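Local atomic coordinates of CaaX farnesyltransferase alpha subunit Ram2 (Aspergillus fumigatus, PDB entry 4L9P), a protein that forms, with the beta subunit Ram1, a protein farnesyltransferase that probably attaches farnesyl groups to CaaX proteins. Residues S58-V63 / P85-V90; R75-I80 / W91-K96; M205-P210 / E238-S243; Y264-L269 / R274-W279. The protein carries 1 engineered substitution. All coordinates share one frame; numbering follows the deposited sequence. Where two conformers were deposited one is given.

In the fold
The chain is an arc of helices with no strands. Interaction 1 closes first, from helix 51-65 to the start of helix 88-100. Interaction 2 crosses it: helix 71-83 lies between the two ends of interaction 1 and pairs with the same helix 88-100. The two contacts touch, and three helices are tied together near the N-terminal end. Interactions 3 and 4 follow in series, across the chain's centre. Interaction 3 spans a long helix-free loop to join helix 197-208 to helix 238-254. Interaction 4 folds the segment after helix 259-272 back on that helix. Salt bridges from Arg-274 to Glu-238 and Asp-242 link these last two.

Interaction 1. Residues S58-V63 / P85-V90; sequences SYLRAV and PAHYTV. With EDO (1,2-ethanediol), chain F; EDO (1,2-ethanediol), chain G.
Leu-60, on helix 51-65, and Val-90, in the first turn of helix 88-100, have the nearest backbones of this contact, with CA atoms 8.0 Å apart. One methyl spans the gap. Leu-60 CG stands anti to the backbone N (chi1 -174°), which carries CD2 across to the other segment. There CD2 lies 3.9 Å from Val-90 CG2 and 4.0 Å from His-87 CE1, approaching the imidazole obliquely. His-87 is the N-cap of helix 88-100. Its ND1 accepts a bond from Val-90 N at 3.1 Å, with the donor tilted 22° from the ring plane. The other ring nitrogen, NE2, makes a nearly straight 2.9 Å hydrogen bond with O2 of 1,2-ethanediol F. A second diol, G, has its O1 2.8 Å from Arg-61 NH1, at the edge of the guanidinium. Both diols probably come from the crystallisation liquor. Between them they also reach Gly-195 and Asp-148 of the Ram1 beta subunit. Arg-61 NH1 bonds to His-194 O of Ram1 as well, and Tyr-88 and Thr-89 make further bonds to that subunit. The contact therefore changes character over a short distance. An apolar patch joins the two helices, while a polar fringe beside it lies at the subunit interface. His-87 belongs to both: the capping bond to Val-90 probably helps to set the rotation of its ring, which leaves NE2 directed at the diol site beside Ram1.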
loop_
_atom_site.group_PDB
_atom_site.type_symbol
_atom_site.label_atom_id
_atom_site.label_comp_id
_atom_site.label_asym_id
_atom_site.label_seq_id
_atom_site.Cartn_x
_atom_site.Cartn_y
_atom_site.Cartn_z
ATOM N N SER A 58 -10.391 19.139 24.379
ATOM C CA SER A 58 -11.607 19.935 24.502
ATOM C C SER A 58 -11.325 21.438 24.249
ATOM O O SER A 58 -12.127 22.140 23.615
ATOM C CB SER A 58 -12.260 19.676 25.869
ATOM O OG SER A 58 -12.574 18.283 26.023
ATOM N N TYR A 59 -10.166 21.916 24.680
ATOM C CA TYR A 59 -9.757 23.292 24.324
ATOM C C TYR A 59 -9.424 23.390 22.825
ATOM O O TYR A 59 -9.709 24.397 22.187
ATOM C CB TYR A 59 -8.552 23.774 25.204
ATOM C CG TYR A 59 -9.057 24.316 26.524
ATOM C CD1 TYR A 59 -9.288 23.475 27.602
ATOM C CD2 TYR A 59 -9.435 25.631 26.622
ATOM C CE1 TYR A 59 -9.819 23.981 28.822
ATOM C CE2 TYR A 59 -9.982 26.114 27.808
ATOM C CZ TYR A 59 -10.142 25.287 28.872
ATOM O OH TYR A 59 -10.664 25.753 30.082
ATOM N N LEU A 60 -8.846 22.322 22.232
ATOM C CA LEU A 60 -8.555 22.385 20.809
ATOM C C LEU A 60 -9.860 22.489 19.987
ATOM O O LEU A 60 -9.940 23.262 19.006
ATOM C CB LEU A 60 -7.750 21.116 20.398
ATOM C CG LEU A 60 -7.301 21.240 18.925
ATOM C CD1 LEU A 60 -6.250 22.325 18.737
ATOM C CD2 LEU A 60 -6.794 19.885 18.357
ATOM N N ARG A 61 -10.873 21.740 20.387
ATOM C CA ARG A 61 -12.153 21.849 19.687
ATOM C C ARG A 61 -12.648 23.305 19.716
ATOM O O ARG A 61 -13.118 23.824 18.710
ATOM C CB ARG A 61 -13.230 20.941 20.309
ATOM C CG ARG A 61 -13.131 19.519 19.807
ATOM C CD ARG A 61 -14.357 18.673 20.244
ATOM N NE ARG A 61 -14.135 18.293 21.617
ATOM C CZ ARG A 61 -13.506 17.205 22.046
ATOM N NH1 ARG A 61 -13.098 16.220 21.227
ATOM N NH2 ARG A 61 -13.344 17.093 23.341
ATOM N N ALA A 62 -12.520 23.965 20.865
ATOM C CA ALA A 62 -12.995 25.334 20.972
ATOM C C ALA A 62 -12.196 26.302 20.116
ATOM O O ALA A 62 -12.769 27.172 19.456
ATOM C CB ALA A 62 -12.948 25.786 22.472
ATOM N N VAL A 63 -10.867 26.231 20.162
ATOM C CA VAL A 63 -10.088 27.156 19.352
ATOM C C VAL A 63 -10.316 26.940 17.858
ATOM O O VAL A 63 -10.382 27.906 17.095
ATOM C CB VAL A 63 -8.572 27.246 19.726
ATOM C CG1 VAL A 63 -8.435 27.895 21.097
ATOM C CG2 VAL A 63 -7.874 25.896 19.705
ATOM N N PRO A 85 1.376 12.357 18.585
ATOM C CA PRO A 85 1.884 12.963 17.352
ATOM C C PRO A 85 1.161 12.397 16.120
ATOM O O PRO A 85 1.390 12.901 15.031
ATOM C CB PRO A 85 3.367 12.542 17.324
ATOM C CG PRO A 85 3.403 11.294 18.072
ATOM C CD PRO A 85 2.380 11.468 19.211
ATOM N N ALA A 86 0.295 11.418 16.284
ATOM C CA ALA A 86 -0.501 10.915 15.149
ATOM C C ALA A 86 -1.896 11.555 15.066
ATOM O O ALA A 86 -2.808 11.033 14.425
ATOM C CB ALA A 86 -0.606 9.378 15.228
ATOM N N HIS A 87 -2.073 12.720 15.694
ATOM C CA HIS A 87 -3.355 13.438 15.599
ATOM C C HIS A 87 -3.271 14.316 14.367
ATOM O O HIS A 87 -2.718 15.418 14.422
ATOM C CB HIS A 87 -3.483 14.253 16.892
ATOM C CG HIS A 87 -4.825 14.871 17.120
ATOM N ND1 HIS A 87 -5.373 15.834 16.289
ATOM C CD2 HIS A 87 -5.688 14.737 18.171
ATOM C CE1 HIS A 87 -6.540 16.210 16.787
ATOM N NE2 HIS A 87 -6.768 15.539 17.918
ATOM N N TYR A 88 -3.783 13.851 13.224
ATOM C CA TYR A 88 -3.521 14.578 11.960
ATOM C C TYR A 88 -4.160 15.973 11.998
ATOM O O TYR A 88 -3.619 16.916 11.380
ATOM C CB TYR A 88 -4.015 13.758 10.722
ATOM C CG TYR A 88 -5.483 13.419 10.747
ATOM C CD1 TYR A 88 -6.430 14.317 10.228
ATOM C CD2 TYR A 88 -5.939 12.260 11.379
ATOM C CE1 TYR A 88 -7.759 14.060 10.250
ATOM C CE2 TYR A 88 -7.296 11.987 11.442
ATOM C CZ TYR A 88 -8.217 12.915 10.885
ATOM O OH TYR A 88 -9.566 12.662 11.008
ATOM N N THR A 89 -5.325 16.095 12.630
ATOM C CA THR A 89 -6.004 17.413 12.629
ATOM C C THR A 89 -5.125 18.500 13.310
ATOM O O THR A 89 -5.005 19.607 12.805
ATOM C CB THR A 89 -7.311 17.323 13.395
ATOM O OG1 THR A 89 -8.161 16.351 12.758
ATOM C CG2 THR A 89 -8.060 18.676 13.420
ATOM N N VAL A 90 -4.489 18.152 14.425
ATOM C CA VAL A 90 -3.773 19.219 15.168
ATOM C C VAL A 90 -2.569 19.716 14.370
ATOM O O VAL A 90 -2.215 20.895 14.434
ATOM C CB VAL A 90 -3.372 18.730 16.561
ATOM C CG1 VAL A 90 -2.201 17.800 16.547
ATOM C CG2 VAL A 90 -2.985 19.947 17.450
HETATM C C1 EDO F . -9.815 17.750 18.607
HETATM O O1 EDO F . -9.275 17.533 17.276
HETATM C C2 EDO F . -10.290 16.389 19.132
HETATM O O2 EDO F . -9.160 15.580 19.486
HETATM C C1 EDO G . -10.689 13.289 22.823
HETATM O O1 EDO G . -11.280 14.557 22.556
HETATM C C2 EDO G . -10.609 12.466 21.565
HETATM O O2 EDO G . -9.921 13.159 20.507
#

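Interaction 2. Residues R75-I80 / W91-K96; sequences RLTGDI and WIYRAK
Thr-77 and Arg-94 bridge the two helices of an antiparallel hairpin, the unit of the TPR-like prenyltransferase alpha subunit repeat. Helices 71-83 and 88-100 follow each other in the chain. Their axes come within 9.5 Å here, and their directions differ by 153°. The contact is buried, with Thr-77 between Tyr-93 and Arg-94. Its methyl CG2 approaches the Tyr-93 ring obliquely, 3.6 Å from CD2. The hydroxyl of Tyr-93 bonds to Glu-68 O. Arg-94 runs extended from CG to NE, its CG anti to the backbone N. Its shaft passes the Thr-77 hydroxyl at a slant, with CG 3.5 Å from OG1. Beyond the hairpin, NH2 forms a salt bridge with Glu-108, and Trp-111 makes a cation-pi contact with the guanidinium. Thr-77 OG1 hydrogen-bonds to Leu-74 O of its own helix. Arg-94 NH1 also donates to Thr-77 OG1, at 2.9 Å; the bond is bent to 140°, and OG1 sits 19° out of the guanidinium plane.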
loop_
_atom_site.group_PDB
_atom_site.type_symbol
_atom_site.label_atom_id
_atom_site.label_comp_id
_atom_site.label_asym_id
_atom_site.label_seq_id
_atom_site.Cartn_x
_atom_site.Cartn_y
_atom_site.Cartn_z
ATOM N N ARG A 75 0.806 26.957 21.213
ATOM C CA ARG A 75 1.324 26.174 22.346
ATOM C C ARG A 75 0.429 24.954 22.632
ATOM O O ARG A 75 0.926 23.835 22.835
ATOM C CB ARG A 75 1.382 27.039 23.611
ATOM C CG ARG A 75 2.466 28.092 23.589
ATOM C CD ARG A 75 2.711 28.694 25.019
ATOM N NE ARG A 75 1.479 29.051 25.744
ATOM C CZ ARG A 75 0.850 30.228 25.668
ATOM N NH1 ARG A 75 1.338 31.222 24.918
ATOM N NH2 ARG A 75 -0.264 30.414 26.378
ATOM N N LEU A 76 -0.874 25.125 22.473
ATOM C CA LEU A 76 -1.808 24.016 22.681
ATOM C C LEU A 76 -1.537 22.898 21.642
ATOM O O LEU A 76 -1.542 21.702 21.964
ATOM C CB LEU A 76 -3.243 24.531 22.495
ATOM C CG LEU A 76 -4.335 23.450 22.539
ATOM C CD1 LEU A 76 -4.317 22.599 23.824
ATOM C CD2 LEU A 76 -5.717 24.054 22.323
ATOM N N THR A 77 -1.351 23.290 20.396
ATOM C CA THR A 77 -1.046 22.249 19.390
ATOM C C THR A 77 0.254 21.505 19.716
ATOM O O THR A 77 0.311 20.294 19.505
ATOM C CB THR A 77 -0.958 22.808 17.956
ATOM O OG1 THR A 77 0.188 23.679 17.761
ATOM C CG2 THR A 77 -2.273 23.451 17.497
ATOM N N GLY A 78 1.260 22.177 20.238
ATOM C CA GLY A 78 2.500 21.504 20.587
ATOM C C GLY A 78 2.282 20.538 21.754
ATOM O O GLY A 78 2.877 19.434 21.784
ATOM N N ASP A 79 1.410 20.947 22.698
ATOM C CA ASP A 79 1.124 20.086 23.852
ATOM C C ASP A 79 0.402 18.788 23.374
ATOM O O ASP A 79 0.750 17.652 23.767
ATOM C CB ASP A 79 0.235 20.864 24.839
ATOM C CG ASP A 79 0.072 20.152 26.156
ATOM O OD1 ASP A 79 0.902 19.281 26.494
ATOM O OD2 ASP A 79 -0.875 20.481 26.856
ATOM N N ILE A 80 -0.585 18.955 22.505
ATOM C CA ILE A 80 -1.312 17.789 22.022
ATOM C C ILE A 80 -0.392 16.890 21.207
ATOM O O ILE A 80 -0.449 15.679 21.332
ATOM C CB ILE A 80 -2.543 18.194 21.187
ATOM C CG1 ILE A 80 -3.586 18.807 22.180
ATOM C CG2 ILE A 80 -3.152 16.938 20.485
ATOM C CD1 ILE A 80 -4.753 19.455 21.535
ATOM N N TRP A 91 -1.930 18.854 13.553
ATOM C CA TRP A 91 -0.805 19.336 12.738
ATOM C C TRP A 91 -1.279 20.309 11.658
ATOM O O TRP A 91 -0.610 21.313 11.372
ATOM C CB TRP A 91 -0.158 18.125 12.015
ATOM C CG TRP A 91 0.687 17.286 12.869
ATOM C CD1 TRP A 91 0.355 16.082 13.516
ATOM C CD2 TRP A 91 2.030 17.565 13.223
ATOM N NE1 TRP A 91 1.449 15.618 14.232
ATOM C CE2 TRP A 91 2.483 16.514 14.065
ATOM C CE3 TRP A 91 2.899 18.622 12.941
ATOM C CZ2 TRP A 91 3.783 16.465 14.542
ATOM C CZ3 TRP A 91 4.202 18.562 13.437
ATOM C CH2 TRP A 91 4.638 17.496 14.214
ATOM N N ILE A 92 -2.398 19.991 11.016
ATOM C CA ILE A 92 -2.884 20.902 9.994
ATOM C C ILE A 92 -3.279 22.258 10.597
ATOM O O ILE A 92 -2.956 23.317 10.025
ATOM C CB ILE A 92 -4.093 20.275 9.271
ATOM C CG1 ILE A 92 -3.572 19.035 8.508
ATOM C CG2 ILE A 92 -4.803 21.279 8.333
ATOM C CD1 ILE A 92 -4.595 18.119 8.216
ATOM N N TYR A 93 -3.921 22.238 11.774
ATOM C CA TYR A 93 -4.275 23.489 12.436
ATOM C C TYR A 93 -2.985 24.241 12.867
ATOM O O TYR A 93 -2.894 25.456 12.699
ATOM C CB TYR A 93 -5.160 23.147 13.624
ATOM C CG TYR A 93 -5.600 24.330 14.429
ATOM C CD1 TYR A 93 -6.200 25.386 13.853
ATOM C CD2 TYR A 93 -5.388 24.334 15.818
ATOM C CE1 TYR A 93 -6.623 26.529 14.666
ATOM C CE2 TYR A 93 -5.780 25.378 16.616
ATOM C CZ TYR A 93 -6.402 26.479 16.043
ATOM O OH TYR A 93 -6.764 27.513 16.908
ATOM N N ARG A 94 -1.977 23.536 13.371
ATOM C CA ARG A 94 -0.702 24.167 13.707
ATOM C C ARG A 94 -0.124 24.907 12.516
ATOM O O ARG A 94 0.315 26.041 12.664
ATOM C CB ARG A 94 0.298 23.113 14.259
ATOM C CG ARG A 94 1.640 23.697 14.605
ATOM C CD ARG A 94 2.572 22.637 15.240
ATOM N NE ARG A 94 3.835 23.263 15.644
ATOM C CZ ARG A 94 4.063 23.736 16.859
ATOM N NH1 ARG A 94 3.099 23.688 17.769
ATOM N NH2 ARG A 94 5.255 24.283 17.132
ATOM N N ALA A 95 -0.097 24.267 11.328
ATOM C CA ALA A 95 0.487 24.951 10.213
ATOM C C ALA A 95 -0.302 26.220 9.855
ATOM O O ALA A 95 0.303 27.240 9.492
ATOM C CB ALA A 95 0.552 24.017 8.974
ATOM N N LYS A 96 -1.627 26.147 9.938
ATOM C CA LYS A 96 -2.437 27.374 9.702
ATOM C C LYS A 96 -2.003 28.492 10.635
ATOM O O LYS A 96 -1.807 29.630 10.175
ATOM C CB LYS A 96 -3.904 27.088 9.944
ATOM C CG LYS A 96 -4.558 26.238 8.888
ATOM C CD LYS A 96 -6.056 26.108 9.276
ATOM C CE LYS A 96 -6.860 25.351 8.240
ATOM N NZ LYS A 96 -8.296 25.394 8.676
#

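Interaction 3. Residues M205-P210 / E238-S243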
loop_
_atom_site.group_PDB
_atom_site.type_symbol
_atom_site.label_atom_id
_atom_site.label_comp_id
_atom_site.label_asym_id
_atom_site.label_seq_id
_atom_site.Cartn_x
_atom_site.Cartn_y
_atom_site.Cartn_z
ATOM N N MET A 205 15.834 8.502 -9.526
ATOM C CA MET A 205 15.270 9.832 -9.663
ATOM C C MET A 205 16.357 10.866 -9.999
ATOM O O MET A 205 16.186 11.717 -10.911
ATOM C CB MET A 205 14.627 10.222 -8.375
ATOM C CG MET A 205 13.904 11.560 -8.482
ATOM S SD MET A 205 14.593 12.761 -7.381
ATOM C CE MET A 205 15.629 11.963 -6.314
ATOM N N LEU A 206 17.488 10.798 -9.291
ATOM C CA LEU A 206 18.537 11.824 -9.511
ATOM C C LEU A 206 19.040 11.719 -10.924
ATOM O O LEU A 206 19.332 12.755 -11.544
ATOM C CB LEU A 206 19.715 11.559 -8.565
ATOM C CG LEU A 206 19.418 11.760 -7.077
ATOM C CD1 LEU A 206 20.643 11.372 -6.242
ATOM C CD2 LEU A 206 18.967 13.204 -6.751
ATOM N N ARG A 207 19.213 10.507 -11.440
ATOM C CA ARG A 207 19.878 10.341 -12.739
ATOM C C ARG A 207 18.939 10.350 -13.942
ATOM O O ARG A 207 19.321 10.864 -15.017
ATOM C CB ARG A 207 20.708 9.063 -12.748
ATOM C CG ARG A 207 21.892 9.085 -11.739
ATOM C CD ARG A 207 22.933 10.051 -12.214
ATOM N NE ARG A 207 24.230 9.822 -11.598
ATOM C CZ ARG A 207 24.942 10.796 -11.031
ATOM N NH1 ARG A 207 24.399 12.024 -10.898
ATOM N NH2 ARG A 207 26.150 10.521 -10.547
ATOM N N PHE A 208 17.740 9.795 -13.763
ATOM C CA PHE A 208 16.858 9.485 -14.884
ATOM C C PHE A 208 15.485 10.008 -14.666
ATOM O O PHE A 208 14.668 9.911 -15.575
ATOM C CB PHE A 208 16.869 7.962 -15.176
ATOM C CG PHE A 208 18.208 7.488 -15.593
ATOM C CD1 PHE A 208 18.686 7.854 -16.833
ATOM C CD2 PHE A 208 19.038 6.799 -14.707
ATOM C CE1 PHE A 208 19.952 7.488 -17.231
ATOM C CE2 PHE A 208 20.304 6.385 -15.107
ATOM C CZ PHE A 208 20.763 6.765 -16.380
ATOM N N GLY A 209 15.195 10.580 -13.499
ATOM C CA GLY A 209 13.837 11.074 -13.283
ATOM C C GLY A 209 13.494 12.333 -14.058
ATOM O O GLY A 209 14.371 13.147 -14.340
ATOM N N PRO A 210 12.224 12.515 -14.441
ATOM C CA PRO A 210 11.883 13.721 -15.226
ATOM C C PRO A 210 12.066 15.002 -14.419
ATOM O O PRO A 210 11.761 15.043 -13.232
ATOM C CB PRO A 210 10.400 13.516 -15.587
ATOM C CG PRO A 210 10.017 12.159 -15.059
ATOM C CD PRO A 210 11.136 11.542 -14.296
ATOM N N GLU A 238 24.508 9.451 -23.523
ATOM C CA GLU A 238 25.015 8.076 -23.636
ATOM C C GLU A 238 26.139 7.815 -22.630
ATOM O O GLU A 238 26.259 6.714 -22.131
ATOM C CB GLU A 238 25.473 7.761 -25.086
ATOM C CG GLU A 238 24.388 8.064 -26.125
ATOM C CD GLU A 238 23.216 7.092 -26.098
ATOM O OE1 GLU A 238 23.241 6.092 -25.341
ATOM O OE2 GLU A 238 22.261 7.321 -26.871
ATOM N N ASP A 239 26.962 8.818 -22.332
ATOM C CA ASP A 239 28.091 8.605 -21.423
ATOM C C ASP A 239 27.625 8.435 -19.996
ATOM O O ASP A 239 28.203 7.652 -19.237
ATOM C CB ASP A 239 29.093 9.763 -21.458
ATOM C CG ASP A 239 29.768 9.904 -22.782
ATOM O OD1 ASP A 239 30.100 8.898 -23.453
ATOM O OD2 ASP A 239 29.971 11.063 -23.150
ATOM N N LEU A 240 26.579 9.175 -19.627
ATOM C CA LEU A 240 25.917 8.978 -18.329
ATOM C C LEU A 240 25.328 7.565 -18.237
ATOM O O LEU A 240 25.482 6.869 -17.227
ATOM C CB LEU A 240 24.783 9.977 -18.174
ATOM C CG LEU A 240 23.996 9.809 -16.858
ATOM C CD1 LEU A 240 24.968 9.951 -15.668
ATOM C CD2 LEU A 240 22.913 10.909 -16.767
ATOM N N VAL A 241 24.631 7.138 -19.293
ATOM C CA VAL A 241 24.107 5.791 -19.276
ATOM C C VAL A 241 25.251 4.779 -19.080
ATOM O O VAL A 241 25.144 3.873 -18.202
ATOM C CB VAL A 241 23.282 5.505 -20.542
ATOM C CG1 VAL A 241 22.943 4.016 -20.645
ATOM C CG2 VAL A 241 21.984 6.362 -20.525
ATOM N N ASP A 242 26.335 4.905 -19.864
ATOM C CA ASP A 242 27.441 3.964 -19.674
ATOM C C ASP A 242 28.001 3.973 -18.245
ATOM O O ASP A 242 28.281 2.920 -17.674
ATOM C CB ASP A 242 28.635 4.317 -20.594
ATOM C CG ASP A 242 28.344 4.123 -22.064
ATOM O OD1 ASP A 242 27.339 3.457 -22.408
ATOM O OD2 ASP A 242 29.177 4.645 -22.881
ATOM N N SER A 243 28.170 5.170 -17.666
ATOM C CA SER A 243 28.681 5.315 -16.317
ATOM C C SER A 243 27.750 4.636 -15.292
ATOM O O SER A 243 28.191 3.935 -14.372
ATOM C CB SER A 243 28.794 6.824 -15.998
ATOM O OG SER A 243 29.171 7.050 -14.650
#
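Arg-207 NE forms a salt bridge with Glu-244 OE2, one turn beyond Leu-240 on helix 238-254, and the same side chain packs on Leu-240. Its CD lies 4.0 Å from Leu-240 CD1. The arginine chain bends at chi2 (-70°), which brings its aliphatic part across the leucine before the guanidinium reaches the glutamate. The two side chains meet at a slant. The other leucine methyl, CD2, rests 4.0 Å from Arg-207 O. Leu-240 is placed against both the backbone and the side chain of Arg-207. Phe-208 closes the other part of the contact. The far end of its ring reaches helix 238-254: CE1 is 4.0 Å from Val-241 CG2, and CZ is 4.5 Å from Leu-240 CG. The phenylalanine and valine side chains cross at about a right angle. Helix 197-208, largely within a TPR-clan prenyltransferase alpha subunit repeat, ends here, and Gly-209 is the first residue to leave helical geometry, its N still bonded to Met-205 O at 3.0 Å. Tyr-264 and Val-268 of helix 259-272 also pack on Phe-208, so the ring is shared by three helices. The chemistry is mixed. Apolar groups bring the end of one helix against the first turns of the next in this all-helical subunit. The charge pair between Arg-207 and Glu-244 probably helps to hold the arginine in this position, and its CD methylene serves as part of the apolar surface.

Interaction 4. Residues Y264-L269 / R274-W279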
loop_
_atom_site.group_PDB
_atom_site.type_symbol
_atom_site.label_atom_id
_atom_site.label_comp_id
_atom_site.label_asym_id
_atom_site.label_seq_id
_atom_site.Cartn_x
_atom_site.Cartn_y
_atom_site.Cartn_z
ATOM N N TYR A 264 17.701 -1.779 -11.099
ATOM C CA TYR A 264 18.120 -0.425 -11.497
ATOM C C TYR A 264 18.680 -0.483 -12.930
ATOM O O TYR A 264 18.308 0.336 -13.793
ATOM C CB TYR A 264 19.169 0.064 -10.503
ATOM C CG TYR A 264 19.674 1.435 -10.798
ATOM C CD1 TYR A 264 18.897 2.553 -10.435
ATOM C CD2 TYR A 264 20.893 1.644 -11.450
ATOM C CE1 TYR A 264 19.346 3.828 -10.719
ATOM C CE2 TYR A 264 21.371 2.943 -11.750
ATOM C CZ TYR A 264 20.581 4.021 -11.382
ATOM O OH TYR A 264 20.986 5.317 -11.662
ATOM N N ALA A 265 19.519 -1.465 -13.230
ATOM C CA ALA A 265 20.082 -1.563 -14.587
ATOM C C ALA A 265 19.021 -1.798 -15.650
ATOM O O ALA A 265 19.087 -1.212 -16.737
ATOM C CB ALA A 265 21.157 -2.681 -14.672
ATOM N N ARG A 266 18.034 -2.638 -15.346
ATOM C CA ARG A 266 16.902 -2.764 -16.283
ATOM C C ARG A 266 16.257 -1.400 -16.513
ATOM O O ARG A 266 15.898 -1.070 -17.642
ATOM C CB ARG A 266 15.864 -3.755 -15.783
ATOM C CG ARG A 266 16.353 -5.182 -15.807
ATOM C CD ARG A 266 15.398 -6.103 -15.148
ATOM N NE ARG A 266 15.699 -7.538 -15.302
ATOM C CZ ARG A 266 15.216 -8.331 -16.269
ATOM N NH1 ARG A 266 14.454 -7.853 -17.236
ATOM N NH2 ARG A 266 15.520 -9.626 -16.248
ATOM N N GLY A 267 16.067 -0.635 -15.452
ATOM C CA GLY A 267 15.468 0.675 -15.617
ATOM C C GLY A 267 16.346 1.600 -16.431
ATOM O O GLY A 267 15.844 2.384 -17.265
ATOM N N VAL A 268 17.654 1.550 -16.223
ATOM C CA VAL A 268 18.546 2.397 -17.037
ATOM C C VAL A 268 18.492 2.030 -18.506
ATOM O O VAL A 268 18.405 2.919 -19.371
ATOM C CB VAL A 268 19.988 2.270 -16.545
ATOM C CG1 VAL A 268 20.961 3.042 -17.490
ATOM C CG2 VAL A 268 20.091 2.787 -15.086
ATOM N N LEU A 269 18.510 0.719 -18.793
ATOM C CA LEU A 269 18.457 0.284 -20.217
ATOM C C LEU A 269 17.131 0.696 -20.849
ATOM O O LEU A 269 17.100 1.156 -21.983
ATOM C CB LEU A 269 18.729 -1.216 -20.360
ATOM C CG LEU A 269 20.160 -1.604 -19.953
ATOM C CD1 LEU A 269 20.284 -3.133 -19.757
ATOM C CD2 LEU A 269 21.155 -1.170 -21.019
ATOM N N ARG A 274 18.027 0.969 -24.800
ATOM C CA ARG A 274 19.021 -0.042 -25.080
ATOM C C ARG A 274 18.512 -1.431 -24.687
ATOM O O ARG A 274 17.728 -1.593 -23.738
ATOM C CB ARG A 274 20.295 0.246 -24.322
ATOM C CG ARG A 274 21.022 1.479 -24.768
ATOM C CD ARG A 274 22.332 1.534 -23.986
ATOM N NE ARG A 274 23.026 2.793 -24.131
ATOM C CZ ARG A 274 24.231 3.029 -23.619
ATOM N NH1 ARG A 274 24.905 2.074 -22.980
ATOM N NH2 ARG A 274 24.767 4.218 -23.760
ATOM N N PRO A 275 18.998 -2.460 -25.399
ATOM C CA PRO A 275 18.480 -3.803 -25.138
ATOM C C PRO A 275 19.138 -4.510 -23.954
ATOM O O PRO A 275 20.278 -4.234 -23.656
ATOM C CB PRO A 275 18.814 -4.549 -26.426
ATOM C CG PRO A 275 20.094 -3.891 -26.881
ATOM C CD PRO A 275 19.932 -2.418 -26.552
ATOM N N LEU A 276 18.429 -5.440 -23.306
ATOM C CA LEU A 276 19.027 -6.274 -22.252
ATOM C C LEU A 276 20.280 -7.022 -22.748
ATOM O O LEU A 276 21.175 -7.325 -21.980
ATOM C CB LEU A 276 17.996 -7.264 -21.727
ATOM C CG LEU A 276 16.789 -6.596 -21.058
ATOM C CD1 LEU A 276 15.758 -7.660 -20.696
ATOM C CD2 LEU A 276 17.142 -5.748 -19.801
ATOM N N SER A 277 20.358 -7.283 -24.046
ATOM C CA SER A 277 21.502 -8.027 -24.561
ATOM C C SER A 277 22.853 -7.293 -24.368
ATOM O O SER A 277 23.923 -7.916 -24.471
ATOM C CB SER A 277 21.284 -8.417 -26.041
ATOM O OG SER A 277 21.048 -7.249 -26.797
ATOM N N GLU A 278 22.835 -5.981 -24.088
ATOM C CA GLU A 278 24.076 -5.323 -23.710
ATOM C C GLU A 278 24.768 -5.990 -22.547
ATOM O O GLU A 278 25.973 -5.821 -22.387
ATOM C CB GLU A 278 23.857 -3.868 -23.296
ATOM C CG GLU A 278 23.547 -2.994 -24.436
ATOM C CD GLU A 278 24.004 -1.551 -24.246
ATOM O OE1 GLU A 278 24.544 -1.117 -23.152
ATOM O OE2 GLU A 278 23.765 -0.844 -25.234
ATOM N N TRP A 279 24.001 -6.666 -21.691
ATOM C CA TRP A 279 24.586 -7.344 -20.541
ATOM C C TRP A 279 24.608 -8.872 -20.654
ATOM O O TRP A 279 24.726 -9.561 -19.658
ATOM C CB TRP A 279 23.838 -6.971 -19.256
ATOM C CG TRP A 279 24.265 -5.659 -18.681
ATOM C CD1 TRP A 279 24.953 -4.608 -19.287
ATOM C CD2 TRP A 279 24.085 -5.298 -17.330
ATOM N NE1 TRP A 279 25.177 -3.608 -18.347
ATOM C CE2 TRP A 279 24.652 -4.010 -17.144
ATOM C CE3 TRP A 279 23.505 -5.954 -16.244
ATOM C CZ2 TRP A 279 24.629 -3.351 -15.899
ATOM C CZ3 TRP A 279 23.477 -5.335 -15.021
ATOM C CH2 TRP A 279 24.074 -4.047 -14.835
#
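Leu-269 follows the turn that leaves helix 259-272, touching it from CB to both methyls. CB lies 3.5 Å from Arg-274 O. With CG anti to the carbonyl carbon (chi1 -65°), the two methyls spread over the returning chain. CD1 is 4.1 Å from Leu-276 CD2 and about as far from Pro-275 O. CD2 meets Arg-274 CB at 3.7 Å, the side chains crossing near a right angle, and has Glu-278 OE1 close by. The backbone closes the turn at the end of the helix: Arg-274 N donates to Leu-269 O at 3.0 Å, a bond from the residue five positions on. Arg-274 then extends to Glu-278, where NH1 meets the syn lone pair of OE1 at 3.2 Å in a salt bridge. One turn earlier, Ala-265 CB sits very close to the Trp-279 indole, 3.2 Å from CH2. Arg-266 lies beside Leu-276, with NH1 3.7 Å from CD1, and its charge is paired with Asp-312. The turn is wedged between two helices: Arg-274 bridges to Glu-238 and Asp-242 of helix 238-254, while Trp-279 stacks on Trp-309 of helix 304-317.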